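Local coordinates for protein porin (Rhodobacter blasticus, PDB 3PRN) that forms trimeric channels across the bacterial outer membrane that let small hydrophilic solutes, up to about 0.6 kDa, diffuse passively, at residues A[13-16]-A[17-20]; A[53-56]-A[57-61]; A[120-124]-A[125-129]; A[182-186]-A[187-191]. The protein carries 1 engineered substitution. One frame throughout, in Å; residues are numbered along the deposited sequence.

Contact 1: residues A[13-16]-A[17-20]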
loop_
_atom_site.group_PDB
_atom_site.type_symbol
_atom_site.label_atom_id
_atom_site.label_comp_id
_atom_site.label_asym_id
_atom_site.label_seq_id
_atom_site.Cartn_x
_atom_site.Cartn_y
_atom_site.Cartn_z
ATOM N N GLN A 13 26.481 -3.173 6.173
ATOM C CA GLN A 13 26.378 -2.800 7.578
ATOM C C GLN A 13 27.100 -3.891 8.403
ATOM O O GLN A 13 26.717 -5.046 8.356
ATOM C CB GLN A 13 24.920 -2.741 7.999
ATOM C CG GLN A 13 24.723 -2.256 9.440
ATOM C CD GLN A 13 23.410 -2.792 9.991
ATOM O OE1 GLN A 13 23.355 -3.920 10.456
ATOM N NE2 GLN A 13 22.286 -2.057 9.864
ATOM N N TYR A 14 28.123 -3.422 9.116
ATOM C CA TYR A 14 28.967 -4.323 9.917
ATOM C C TYR A 14 28.819 -3.995 11.398
ATOM O O TYR A 14 28.894 -2.841 11.823
ATOM C CB TYR A 14 30.421 -4.195 9.468
ATOM C CG TYR A 14 31.436 -4.840 10.401
ATOM C CD1 TYR A 14 31.742 -6.185 10.310
ATOM C CD2 TYR A 14 32.057 -4.078 11.386
ATOM C CE1 TYR A 14 32.679 -6.768 11.156
ATOM C CE2 TYR A 14 32.997 -4.635 12.243
ATOM C CZ TYR A 14 33.316 -5.981 12.105
ATOM O OH TYR A 14 34.232 -6.539 12.978
ATOM N N VAL A 15 28.602 -5.063 12.160
ATOM C CA VAL A 15 28.461 -4.995 13.602
ATOM C C VAL A 15 29.415 -6.069 14.187
ATOM O O VAL A 15 29.178 -7.249 13.915
ATOM C CB VAL A 15 27.059 -5.319 14.111
ATOM C CG1 VAL A 15 27.151 -5.358 15.647
ATOM C CG2 VAL A 15 26.076 -4.259 13.639
ATOM N N GLU A 16 30.491 -5.596 14.787
ATOM C CA GLU A 16 31.494 -6.536 15.312
ATOM C C GLU A 16 30.842 -7.544 16.265
ATOM O O GLU A 16 30.061 -7.137 17.128
ATOM C CB GLU A 16 32.602 -5.791 16.023
ATOM C CG GLU A 16 33.723 -6.765 16.440
ATOM C CD GLU A 16 34.920 -5.986 16.984
ATOM O OE1 GLU A 16 34.685 -4.964 17.705
ATOM O OE2 GLU A 16 36.059 -6.409 16.693
ATOM N N ASP A 17 31.118 -8.830 16.026
ATOM C CA ASP A 17 30.570 -9.920 16.824
ATOM C C ASP A 17 29.094 -9.766 17.124
ATOM O O ASP A 17 28.644 -9.743 18.279
ATOM C CB ASP A 17 31.347 -10.130 18.124
ATOM C CG ASP A 17 32.819 -10.409 17.925
ATOM O OD1 ASP A 17 33.270 -11.066 16.938
ATOM O OD2 ASP A 17 33.601 -9.927 18.810
ATOM N N ARG A 18 28.289 -9.707 16.057
ATOM C CA ARG A 18 26.853 -9.528 16.144
ATOM C C ARG A 18 26.117 -10.580 16.943
ATOM O O ARG A 18 25.053 -10.300 17.525
ATOM C CB ARG A 18 26.331 -9.537 14.695
ATOM C CG ARG A 18 25.048 -8.798 14.460
ATOM C CD ARG A 18 24.583 -9.047 13.034
ATOM N NE ARG A 18 25.152 -8.110 12.071
ATOM C CZ ARG A 18 24.627 -6.933 11.710
ATOM N NH1 ARG A 18 23.515 -6.479 12.268
ATOM N NH2 ARG A 18 25.232 -6.191 10.781
ATOM N N GLY A 19 26.587 -11.832 16.971
ATOM C CA GLY A 19 25.786 -12.841 17.728
ATOM C C GLY A 19 26.254 -14.214 17.278
ATOM O O GLY A 19 26.798 -14.368 16.162
ATOM N N VAL A 20 26.065 -15.210 18.142
ATOM C CA VAL A 20 26.507 -16.577 17.806
ATOM C C VAL A 20 25.812 -17.104 16.554
ATOM O O VAL A 20 24.583 -17.100 16.502
ATOM C CB VAL A 20 26.251 -17.525 18.998
ATOM C CG1 VAL A 20 27.361 -17.391 20.044
ATOM C CG2 VAL A 20 24.898 -17.207 19.655
#
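Arg-18 reaches back along the chain to Gln-13 and shows how a long cationic side chain can tie a loop to the strand it has just left. Both terminal nitrogens close on one amide oxygen: NH2 of Arg-18 lies 3.0 Å from OE1 of Gln-13, and NH1 of Arg-18 lies 3.1 Å from the same OE1. The two bonds use that oxygen differently. NH2 meets a lone pair in the carbonyl plane, whereas NH1 comes nearly head-on to the C=O bond. Amide and guanidinium planes are only 23° apart, and OE1 sits almost exactly in the guanidinium plane, so the end-on grip fixes the rotation of the charged group. Over one guanidinium face lies Val-15, whose CG2 is 3.6 Å from CZ of Arg-18; this methyl occupies the branch beside its own backbone N.

Arg-18 gets there because its chain, extended as far as CD, bends at chi3 (-87°) and so brings the guanidinium back to Gln-13 OE1. Gln-13 in turn is steadied through its other amide atom, NE2, which bonds to OE2 of Glu-103. The turn backbone is held by Asp-24, whose OD1 accepts from the Arg-18 N, while Glu-16 OE1 is engaged by Thr-279 OG1.

The contact therefore finishes strand 2-15 and starts the loop that leads to strand 25-39. On one flank, backbone bonds join Gln-13 to Ile-26 and Val-15 to Asp-24; on the other, Tyr-14 pairs with Ala-281 of strand 279-288, at the seam where the first and last strands close the barrel.

Contact 2: residues A[53-56]-A[57-61]. With MG (magnesium ion), chain B; C8E ((hydroxyethyloxy)tri(ethyloxy)octane), chain C.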
loop_
_atom_site.group_PDB
_atom_site.type_symbol
_atom_site.label_atom_id
_atom_site.label_comp_id
_atom_site.label_asym_id
_atom_site.label_seq_id
_atom_site.Cartn_x
_atom_site.Cartn_y
_atom_site.Cartn_z
ATOM N N MET A 53 4.923 4.468 3.249
ATOM C CA MET A 53 5.100 3.044 2.997
ATOM C C MET A 53 6.632 2.850 3.022
ATOM O O MET A 53 7.365 3.419 2.235
ATOM C CB MET A 53 4.560 2.562 1.641
ATOM C CG MET A 53 3.000 2.671 1.667
ATOM S SD MET A 53 2.379 2.165 -0.008
ATOM C CE MET A 53 2.446 0.395 0.262
ATOM N N GLN A 54 7.124 2.203 4.099
ATOM C CA GLN A 54 8.546 1.994 4.234
ATOM C C GLN A 54 8.859 0.518 4.460
ATOM O O GLN A 54 8.189 -0.092 5.293
ATOM C CB GLN A 54 9.098 2.777 5.416
ATOM C CG GLN A 54 10.632 2.688 5.570
ATOM C CD GLN A 54 11.060 3.608 6.710
ATOM O OE1 GLN A 54 10.809 4.834 6.578
ATOM N NE2 GLN A 54 11.654 3.081 7.767
ATOM N N TRP A 55 9.853 0.029 3.733
ATOM C CA TRP A 55 10.315 -1.334 3.887
ATOM C C TRP A 55 11.800 -1.271 4.316
ATOM O O TRP A 55 12.589 -0.467 3.772
ATOM C CB TRP A 55 10.200 -2.095 2.523
ATOM C CG TRP A 55 10.797 -3.487 2.634
ATOM C CD1 TRP A 55 10.171 -4.625 3.073
ATOM C CD2 TRP A 55 12.144 -3.865 2.294
ATOM N NE1 TRP A 55 11.035 -5.678 3.014
ATOM C CE2 TRP A 55 12.262 -5.253 2.563
ATOM C CE3 TRP A 55 13.269 -3.168 1.854
ATOM C CZ2 TRP A 55 13.463 -5.949 2.393
ATOM C CZ3 TRP A 55 14.462 -3.850 1.658
ATOM C CH2 TRP A 55 14.546 -5.263 1.939
ATOM N N ASP A 56 12.169 -2.112 5.255
ATOM C CA ASP A 56 13.545 -2.314 5.672
ATOM C C ASP A 56 13.924 -3.797 5.583
ATOM O O ASP A 56 13.100 -4.671 5.791
ATOM C CB ASP A 56 13.751 -1.830 7.140
ATOM C CG ASP A 56 13.697 -0.284 7.209
ATOM O OD1 ASP A 56 14.757 0.329 7.069
ATOM O OD2 ASP A 56 12.607 0.272 7.447
ATOM N N ASP A 57 15.194 -4.076 5.299
ATOM C CA ASP A 57 15.642 -5.478 5.288
ATOM C C ASP A 57 15.335 -6.064 6.671
ATOM O O ASP A 57 15.453 -5.404 7.719
ATOM C CB ASP A 57 17.130 -5.597 4.913
ATOM C CG ASP A 57 17.971 -4.975 6.008
ATOM O OD1 ASP A 57 18.155 -3.735 5.972
ATOM O OD2 ASP A 57 18.394 -5.708 6.933
ATOM N N GLY A 58 14.879 -7.312 6.657
ATOM C CA GLY A 58 14.521 -7.987 7.932
ATOM C C GLY A 58 13.055 -7.832 8.294
ATOM O O GLY A 58 12.608 -8.531 9.226
ATOM N N ASP A 59 12.280 -6.920 7.622
ATOM C CA ASP A 59 10.882 -6.711 8.010
ATOM C C ASP A 59 10.076 -8.015 7.930
ATOM O O ASP A 59 10.177 -8.843 7.013
ATOM C CB ASP A 59 10.088 -5.700 7.125
ATOM C CG ASP A 59 10.384 -4.270 7.550
ATOM O OD1 ASP A 59 11.039 -4.085 8.558
ATOM O OD2 ASP A 59 9.981 -3.336 6.807
ATOM N N ALA A 60 9.228 -8.135 8.942
ATOM C CA ALA A 60 8.376 -9.320 9.041
ATOM C C ALA A 60 7.498 -9.447 7.785
ATOM O O ALA A 60 6.978 -8.465 7.239
ATOM C CB ALA A 60 7.446 -9.089 10.253
ATOM N N PHE A 61 7.303 -10.679 7.364
ATOM C CA PHE A 61 6.516 -11.097 6.248
ATOM C C PHE A 61 7.073 -10.719 4.892
ATOM O O PHE A 61 6.368 -10.958 3.906
ATOM C CB PHE A 61 5.070 -10.605 6.405
ATOM C CG PHE A 61 4.505 -10.863 7.793
ATOM C CD1 PHE A 61 4.323 -12.166 8.232
ATOM C CD2 PHE A 61 4.172 -9.805 8.604
ATOM C CE1 PHE A 61 3.802 -12.378 9.509
ATOM C CE2 PHE A 61 3.655 -10.012 9.877
ATOM C CZ PHE A 61 3.473 -11.308 10.326
HETATM MG MG MG B . 18.823 -2.495 7.548
HETATM C C1 C8E C . -2.949 -3.170 8.189
HETATM C C2 C8E C . -1.573 -3.052 7.725
HETATM C C3 C8E C . -0.881 -4.342 7.721
HETATM C C4 C8E C . -0.135 -4.391 8.978
HETATM C C5 C8E C . -0.648 -5.619 9.650
HETATM C C6 C8E C . 0.398 -6.577 9.787
HETATM C C7 C8E C . -0.094 -7.322 10.911
HETATM C C8 C8E C . 0.745 -8.510 11.146
HETATM O O9 C8E C . 0.845 -9.028 12.484
HETATM C C10 C8E C . -0.229 -9.854 12.897
HETATM C C11 C8E C . 0.087 -10.324 14.296
HETATM O O12 C8E C . 1.377 -11.006 14.386
HETATM C C13 C8E C . 2.574 -10.245 14.787
HETATM C C14 C8E C . 3.733 -9.914 13.796
HETATM O O15 C8E C . 5.181 -9.812 14.029
HETATM C C16 C8E C . 5.654 -8.450 14.020
HETATM C C17 C8E C . 5.641 -7.659 12.704
HETATM O O18 C8E C . 6.190 -6.391 12.418
HETATM C C19 C8E C . 7.573 -6.065 12.698
HETATM C C20 C8E C . 8.448 -5.516 11.438
HETATM O O21 C8E C . 9.540 -6.418 11.198
HETATM O O HOH W 1 11.501 -8.126 4.612
HETATM O O HOH W 2 17.301 -0.666 6.785
HETATM O O HOH W 3 16.801 -2.987 8.920
HETATM O O HOH W 4 19.649 -4.230 8.811
#
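Two aspartate torsions set up this strand end. In Asp-59, CG lies beside the backbone N (chi1 -81°), which turns the carboxylate back onto Asp-56; in Asp-57, CG stands between N and carbonyl carbon (chi1 67°), placing OD1 on a magnesium ion. The Asp-59 carboxylate accepts from the backbone it has just passed: N of Asp-56 donates to OD2 of Asp-59 over 2.9 Å, nearly straight at 168° but from well above the carboxylate plane. In return, N of Asp-59 bonds to O of Asp-56 at 3.0 Å. That second bond closes a type II beta turn from Asp-56 to Asp-59, with Gly-58 at the positive phi suited to glycine, and the turn ends strand 46-56 of the porin barrel.

Over one face of the Trp-55 indole passes the backbone of Asp-57, whose CA is 3.5 Å from CH2 of Trp-55. A water accepts from Trp-55 NE1 and also lies 2.8 Å from O of Asp-59. Asp-57 OD1 binds magnesium at 2.1 Å and accepts from Ser-29 N; three waters and Ser-28 OG complete the observed shell, one water also donating to Asp-56 OD1. Like charges on Asp-56 and Asp-59 come within 4.5 Å (OD2 to OD2), and Lys-120 bridges both, probably offsetting their repulsion. Gln-54, its OE1 bonded to Arg-32 NE, donates through NE2 to the syn lone pair of Asp-56 OD2, while Arg-30 pairs with Asp-56 OD1.

Contact 3: residues A[120-124]-A[125-129]. With C8E ((hydroxyethyloxy)tri(ethyloxy)octane), chain C.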
loop_
_atom_site.group_PDB
_atom_site.type_symbol
_atom_site.label_atom_id
_atom_site.label_comp_id
_atom_site.label_asym_id
_atom_site.label_seq_id
_atom_site.Cartn_x
_atom_site.Cartn_y
_atom_site.Cartn_z
ATOM N N LYS A 120 6.028 3.183 10.460
ATOM C CA LYS A 120 5.424 1.939 10.088
ATOM C C LYS A 120 4.278 1.529 11.005
ATOM O O LYS A 120 4.124 2.189 12.043
ATOM C CB LYS A 120 6.486 0.815 10.289
ATOM C CG LYS A 120 7.609 0.995 9.252
ATOM C CD LYS A 120 8.542 -0.210 9.363
ATOM C CE LYS A 120 9.654 -0.084 8.348
ATOM N NZ LYS A 120 10.684 -1.135 8.502
ATOM N N TYR A 121 3.584 0.470 10.660
ATOM C CA TYR A 121 2.508 -0.072 11.477
ATOM C C TYR A 121 3.178 -0.682 12.738
ATOM O O TYR A 121 4.412 -0.839 12.780
ATOM C CB TYR A 121 1.760 -1.139 10.676
ATOM C CG TYR A 121 2.560 -2.447 10.528
ATOM C CD1 TYR A 121 2.524 -3.464 11.483
ATOM C CD2 TYR A 121 3.345 -2.634 9.411
ATOM C CE1 TYR A 121 3.217 -4.654 11.322
ATOM C CE2 TYR A 121 4.069 -3.801 9.224
ATOM C CZ TYR A 121 3.995 -4.808 10.173
ATOM O OH TYR A 121 4.759 -5.958 9.968
ATOM N N ASP A 122 2.419 -0.987 13.754
ATOM C CA ASP A 122 2.990 -1.652 14.959
ATOM C C ASP A 122 2.175 -2.911 15.253
ATOM O O ASP A 122 1.018 -2.763 15.633
ATOM C CB ASP A 122 2.914 -0.729 16.167
ATOM C CG ASP A 122 3.465 -1.416 17.427
ATOM O OD1 ASP A 122 3.597 -2.641 17.528
ATOM O OD2 ASP A 122 3.793 -0.669 18.363
ATOM N N ALA A 123 2.739 -4.101 15.068
ATOM C CA ALA A 123 1.937 -5.324 15.247
ATOM C C ALA A 123 1.526 -5.571 16.697
ATOM O O ALA A 123 0.545 -6.294 16.871
ATOM C CB ALA A 123 2.690 -6.569 14.719
ATOM N N SER A 124 2.180 -4.963 17.687
ATOM C CA SER A 124 1.765 -5.180 19.078
ATOM C C SER A 124 0.385 -4.608 19.363
ATOM O O SER A 124 -0.240 -4.985 20.383
ATOM C CB SER A 124 2.763 -4.560 20.056
ATOM O OG SER A 124 2.773 -3.135 20.009
ATOM N N GLY A 125 -0.126 -3.663 18.546
ATOM C CA GLY A 125 -1.458 -3.107 18.902
ATOM C C GLY A 125 -1.287 -1.891 19.794
ATOM O O GLY A 125 -2.243 -1.156 20.075
ATOM N N ALA A 126 -0.065 -1.594 20.234
ATOM C CA ALA A 126 0.152 -0.473 21.124
ATOM C C ALA A 126 -0.187 0.886 20.518
ATOM O O ALA A 126 -0.566 1.771 21.308
ATOM C CB ALA A 126 1.619 -0.360 21.583
ATOM N N LEU A 127 -0.036 1.076 19.217
ATOM C CA LEU A 127 -0.334 2.406 18.661
ATOM C C LEU A 127 -1.764 2.542 18.144
ATOM O O LEU A 127 -2.012 3.572 17.484
ATOM C CB LEU A 127 0.628 2.660 17.505
ATOM C CG LEU A 127 2.118 2.722 17.836
ATOM C CD1 LEU A 127 2.906 2.960 16.551
ATOM C CD2 LEU A 127 2.415 3.810 18.875
ATOM N N ASP A 128 -2.675 1.602 18.349
ATOM C CA ASP A 128 -3.985 1.661 17.685
ATOM C C ASP A 128 -4.839 2.897 17.956
ATOM O O ASP A 128 -5.554 3.373 17.077
ATOM C CB ASP A 128 -4.849 0.421 18.050
ATOM C CG ASP A 128 -4.329 -0.887 17.482
ATOM O OD1 ASP A 128 -3.230 -0.995 16.860
ATOM O OD2 ASP A 128 -5.012 -1.921 17.655
ATOM N N ASN A 129 -4.769 3.466 19.166
ATOM C CA ASN A 129 -5.538 4.657 19.492
ATOM C C ASN A 129 -4.628 5.827 19.829
ATOM O O ASN A 129 -5.039 6.772 20.511
ATOM C CB ASN A 129 -6.477 4.327 20.675
ATOM C CG ASN A 129 -7.602 3.430 20.157
ATOM O OD1 ASN A 129 -8.461 3.899 19.405
ATOM N ND2 ASN A 129 -7.630 2.153 20.478
HETATM C C1 C8E C . -2.949 -3.170 8.189
HETATM C C2 C8E C . -1.573 -3.052 7.725
HETATM C C3 C8E C . -0.881 -4.342 7.721
HETATM C C4 C8E C . -0.135 -4.391 8.978
HETATM C C5 C8E C . -0.648 -5.619 9.650
HETATM C C6 C8E C . 0.398 -6.577 9.787
HETATM C C7 C8E C . -0.094 -7.322 10.911
HETATM C C8 C8E C . 0.745 -8.510 11.146
HETATM O O9 C8E C . 0.845 -9.028 12.484
HETATM C C10 C8E C . -0.229 -9.854 12.897
HETATM C C11 C8E C . 0.087 -10.324 14.296
HETATM O O12 C8E C . 1.377 -11.006 14.386
HETATM C C13 C8E C . 2.574 -10.245 14.787
HETATM C C14 C8E C . 3.733 -9.914 13.796
HETATM O O15 C8E C . 5.181 -9.812 14.029
HETATM C C16 C8E C . 5.654 -8.450 14.020
HETATM C C17 C8E C . 5.641 -7.659 12.704
HETATM O O18 C8E C . 6.190 -6.391 12.418
HETATM C C19 C8E C . 7.573 -6.065 12.698
HETATM C C20 C8E C . 8.448 -5.516 11.438
HETATM O O21 C8E C . 9.540 -6.418 11.198
HETATM O O HOH W 5 -0.365 -0.698 17.084
#
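Asp-122 meets Leu-127 and Ala-126 across two successive turns, yet its polar atoms do most of the organising. OD1 of Asp-122 takes two donors from one face of the carboxylate: the hydroxyl OG of Ser-124 at 2.7 Å and the backbone N of Ser-124, also at 2.7 Å. The backbone bond makes an Asx turn. While donating to the carboxylate, Ser-124 OG also accepts from N of Ala-126 at 3.2 Å, so a chain of donors runs from Ala-126 through the serine and ends on the aspartate. This is possible because OG sits between the backbone N and carbonyl carbon of its own residue (chi1 68°).

The carbonyl O of Asp-122 is served twice, by N of Gly-125 at 3.3 Å, closing a type I turn, and by a water. That water donates also to OD1 of Asp-128 and accepts from N of Leu-127 at 2.8 Å, linking the first turn to a second type I turn that runs from Gly-125 to Asp-128. Beside this polar network the Leu-127 side chain crosses Asp-122 at about a right angle, CD1 lying 3.7 Å from CB of Asp-122.

Asp-128 and Leu-127 also reach Phe-61 and Ala-62 of a neighbouring subunit, the former through a weak bond, and a detergent chain lies over one face of Tyr-121. With hydroxyl, amides and water each filling a definite role, the chemistry is consistent with a loop shaped in good part by its own hydrogen bonds where the trimer meets.

Contact 4: residues A[182-186]-A[187-191]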
loop_
_atom_site.group_PDB
_atom_site.type_symbol
_atom_site.label_atom_id
_atom_site.label_comp_id
_atom_site.label_asym_id
_atom_site.label_seq_id
_atom_site.Cartn_x
_atom_site.Cartn_y
_atom_site.Cartn_z
ATOM N N THR A 182 10.674 17.948 27.218
ATOM C CA THR A 182 9.528 17.084 27.096
ATOM C C THR A 182 9.218 16.400 28.410
ATOM O O THR A 182 10.130 15.772 28.963
ATOM C CB THR A 182 9.815 15.953 26.036
ATOM O OG1 THR A 182 10.014 16.634 24.790
ATOM C CG2 THR A 182 8.643 15.001 25.921
ATOM N N THR A 183 7.985 16.498 28.906
ATOM C CA THR A 183 7.650 15.836 30.153
ATOM C C THR A 183 6.918 14.533 29.836
ATOM O O THR A 183 6.166 14.402 28.834
ATOM C CB THR A 183 6.819 16.736 31.099
ATOM O OG1 THR A 183 5.612 17.067 30.406
ATOM C CG2 THR A 183 7.454 18.100 31.325
ATOM N N ASP A 184 7.183 13.521 30.630
ATOM C CA ASP A 184 6.617 12.194 30.522
ATOM C C ASP A 184 6.836 11.646 29.084
ATOM O O ASP A 184 5.953 11.088 28.446
ATOM C CB ASP A 184 5.156 12.137 30.844
ATOM C CG ASP A 184 4.797 12.503 32.282
ATOM O OD1 ASP A 184 5.615 12.382 33.200
ATOM O OD2 ASP A 184 3.633 12.916 32.462
ATOM N N ALA A 185 8.071 11.819 28.660
ATOM C CA ALA A 185 8.508 11.407 27.331
ATOM C C ALA A 185 8.254 9.921 27.123
ATOM O O ALA A 185 8.582 9.104 27.992
ATOM C CB ALA A 185 9.987 11.749 27.146
ATOM N N GLY A 186 7.624 9.588 25.970
ATOM C CA GLY A 186 7.370 8.193 25.649
ATOM C C GLY A 186 6.201 7.635 26.441
ATOM O O GLY A 186 5.963 6.437 26.391
ATOM N N GLY A 187 5.489 8.518 27.125
ATOM C CA GLY A 187 4.352 8.070 27.930
ATOM C C GLY A 187 4.858 7.381 29.218
ATOM O O GLY A 187 4.107 6.637 29.835
ATOM N N ILE A 188 6.073 7.674 29.646
ATOM C CA ILE A 188 6.632 7.094 30.885
ATOM C C ILE A 188 6.605 8.159 31.973
ATOM O O ILE A 188 7.242 9.219 31.821
ATOM C CB ILE A 188 8.067 6.637 30.603
ATOM C CG1 ILE A 188 7.994 5.523 29.534
ATOM C CG2 ILE A 188 8.772 6.134 31.865
ATOM C CD1 ILE A 188 9.311 5.395 28.778
ATOM N N VAL A 189 5.845 7.895 33.040
ATOM C CA VAL A 189 5.750 8.908 34.104
ATOM C C VAL A 189 7.134 9.297 34.613
ATOM O O VAL A 189 7.935 8.417 34.898
ATOM C CB VAL A 189 4.949 8.317 35.311
ATOM C CG1 VAL A 189 4.787 9.367 36.399
ATOM C CG2 VAL A 189 3.578 7.831 34.854
ATOM N N ASP A 190 7.366 10.572 34.798
ATOM C CA ASP A 190 8.541 11.197 35.302
ATOM C C ASP A 190 9.762 11.095 34.406
ATOM O O ASP A 190 10.863 11.480 34.841
ATOM C CB ASP A 190 8.903 10.686 36.714
ATOM C CG ASP A 190 7.800 11.062 37.714
ATOM O OD1 ASP A 190 7.211 12.166 37.649
ATOM O OD2 ASP A 190 7.498 10.203 38.589
ATOM N N ASN A 191 9.582 10.635 33.163
ATOM C CA ASN A 191 10.740 10.572 32.242
ATOM C C ASN A 191 10.856 11.949 31.620
ATOM O O ASN A 191 10.298 12.161 30.526
ATOM C CB ASN A 191 10.437 9.478 31.215
ATOM C CG ASN A 191 11.571 9.270 30.246
ATOM O OD1 ASN A 191 12.744 9.460 30.586
ATOM N ND2 ASN A 191 11.229 8.887 28.995
#
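Asn-191 and Asp-184 each turn a side chain onto the main chain of the opposite half of this hairpin loop, one amide and one carboxylate working in reverse senses. The Asn-191 amide lies beside Ala-185: its ND2 donates to O of Ala-185 at 2.8 Å, with the oxygen close to the amide plane, yet the donor stands above the carbonyl plane, 44° out of it. With CG opposite its backbone N (chi1 -178°), Asn-191 carries the amide across to this carbonyl, and ND2 comes within 3.6 Å of the Ala-185 methyl, CB. Its backbone joins in as well, since O of Asn-191 accepts from N of Ala-185 at 2.9 Å. Ala-185 is thus held at both N and O by one partner; the further bond from Ile-188 N to its O is weak.

Asp-184 points its carboxylate toward the later turn instead. OD1 of Asp-184 receives N of Asp-190 at 3.0 Å, on the anti side and tilted from the carboxylate plane, while CA of Asp-184 makes a CH...O contact with O of Ile-188 at 3.3 Å. O of Asp-184 accepts from N of Gly-187 at 2.9 Å. Gly-186 and Gly-187 both have positive phi, favourable for glycine where the chain reverses.

Outside the loop, Asn-191 OD1 takes the N of Leu-217, and Glu-163 accepts from Gly-186 N. A type II turn from Ile-188 to Asn-191 completes the reversal, and the whole is a beta-hairpin connection between the adjacent antiparallel strands 175-183 and 193-200 of the porin barrel.

How the contacts relate
The four contacts follow one another along the chain in numerical order. Contacts 1, 2 and 4 lie at the ends of strands 2-15, 46-56 and 175-183 of a single 16-stranded antiparallel barrel, whereas contact 3 belongs to the long loop before strand 131-138. Contacts 2 and 3 are the pair that touch, their centres about 15 Å apart: Lys-120 joins them by salt bridges, and both meet the same detergent molecule. Contacts 1 and 2 stand about 20 Å apart between centres, with the magnesium ion close to both. Contact 4 lies about 19 Å from contact 3 and about 32 Å from contact 1, between centres. Contacts 2 and 3 also meet neighbouring subunits of the trimer.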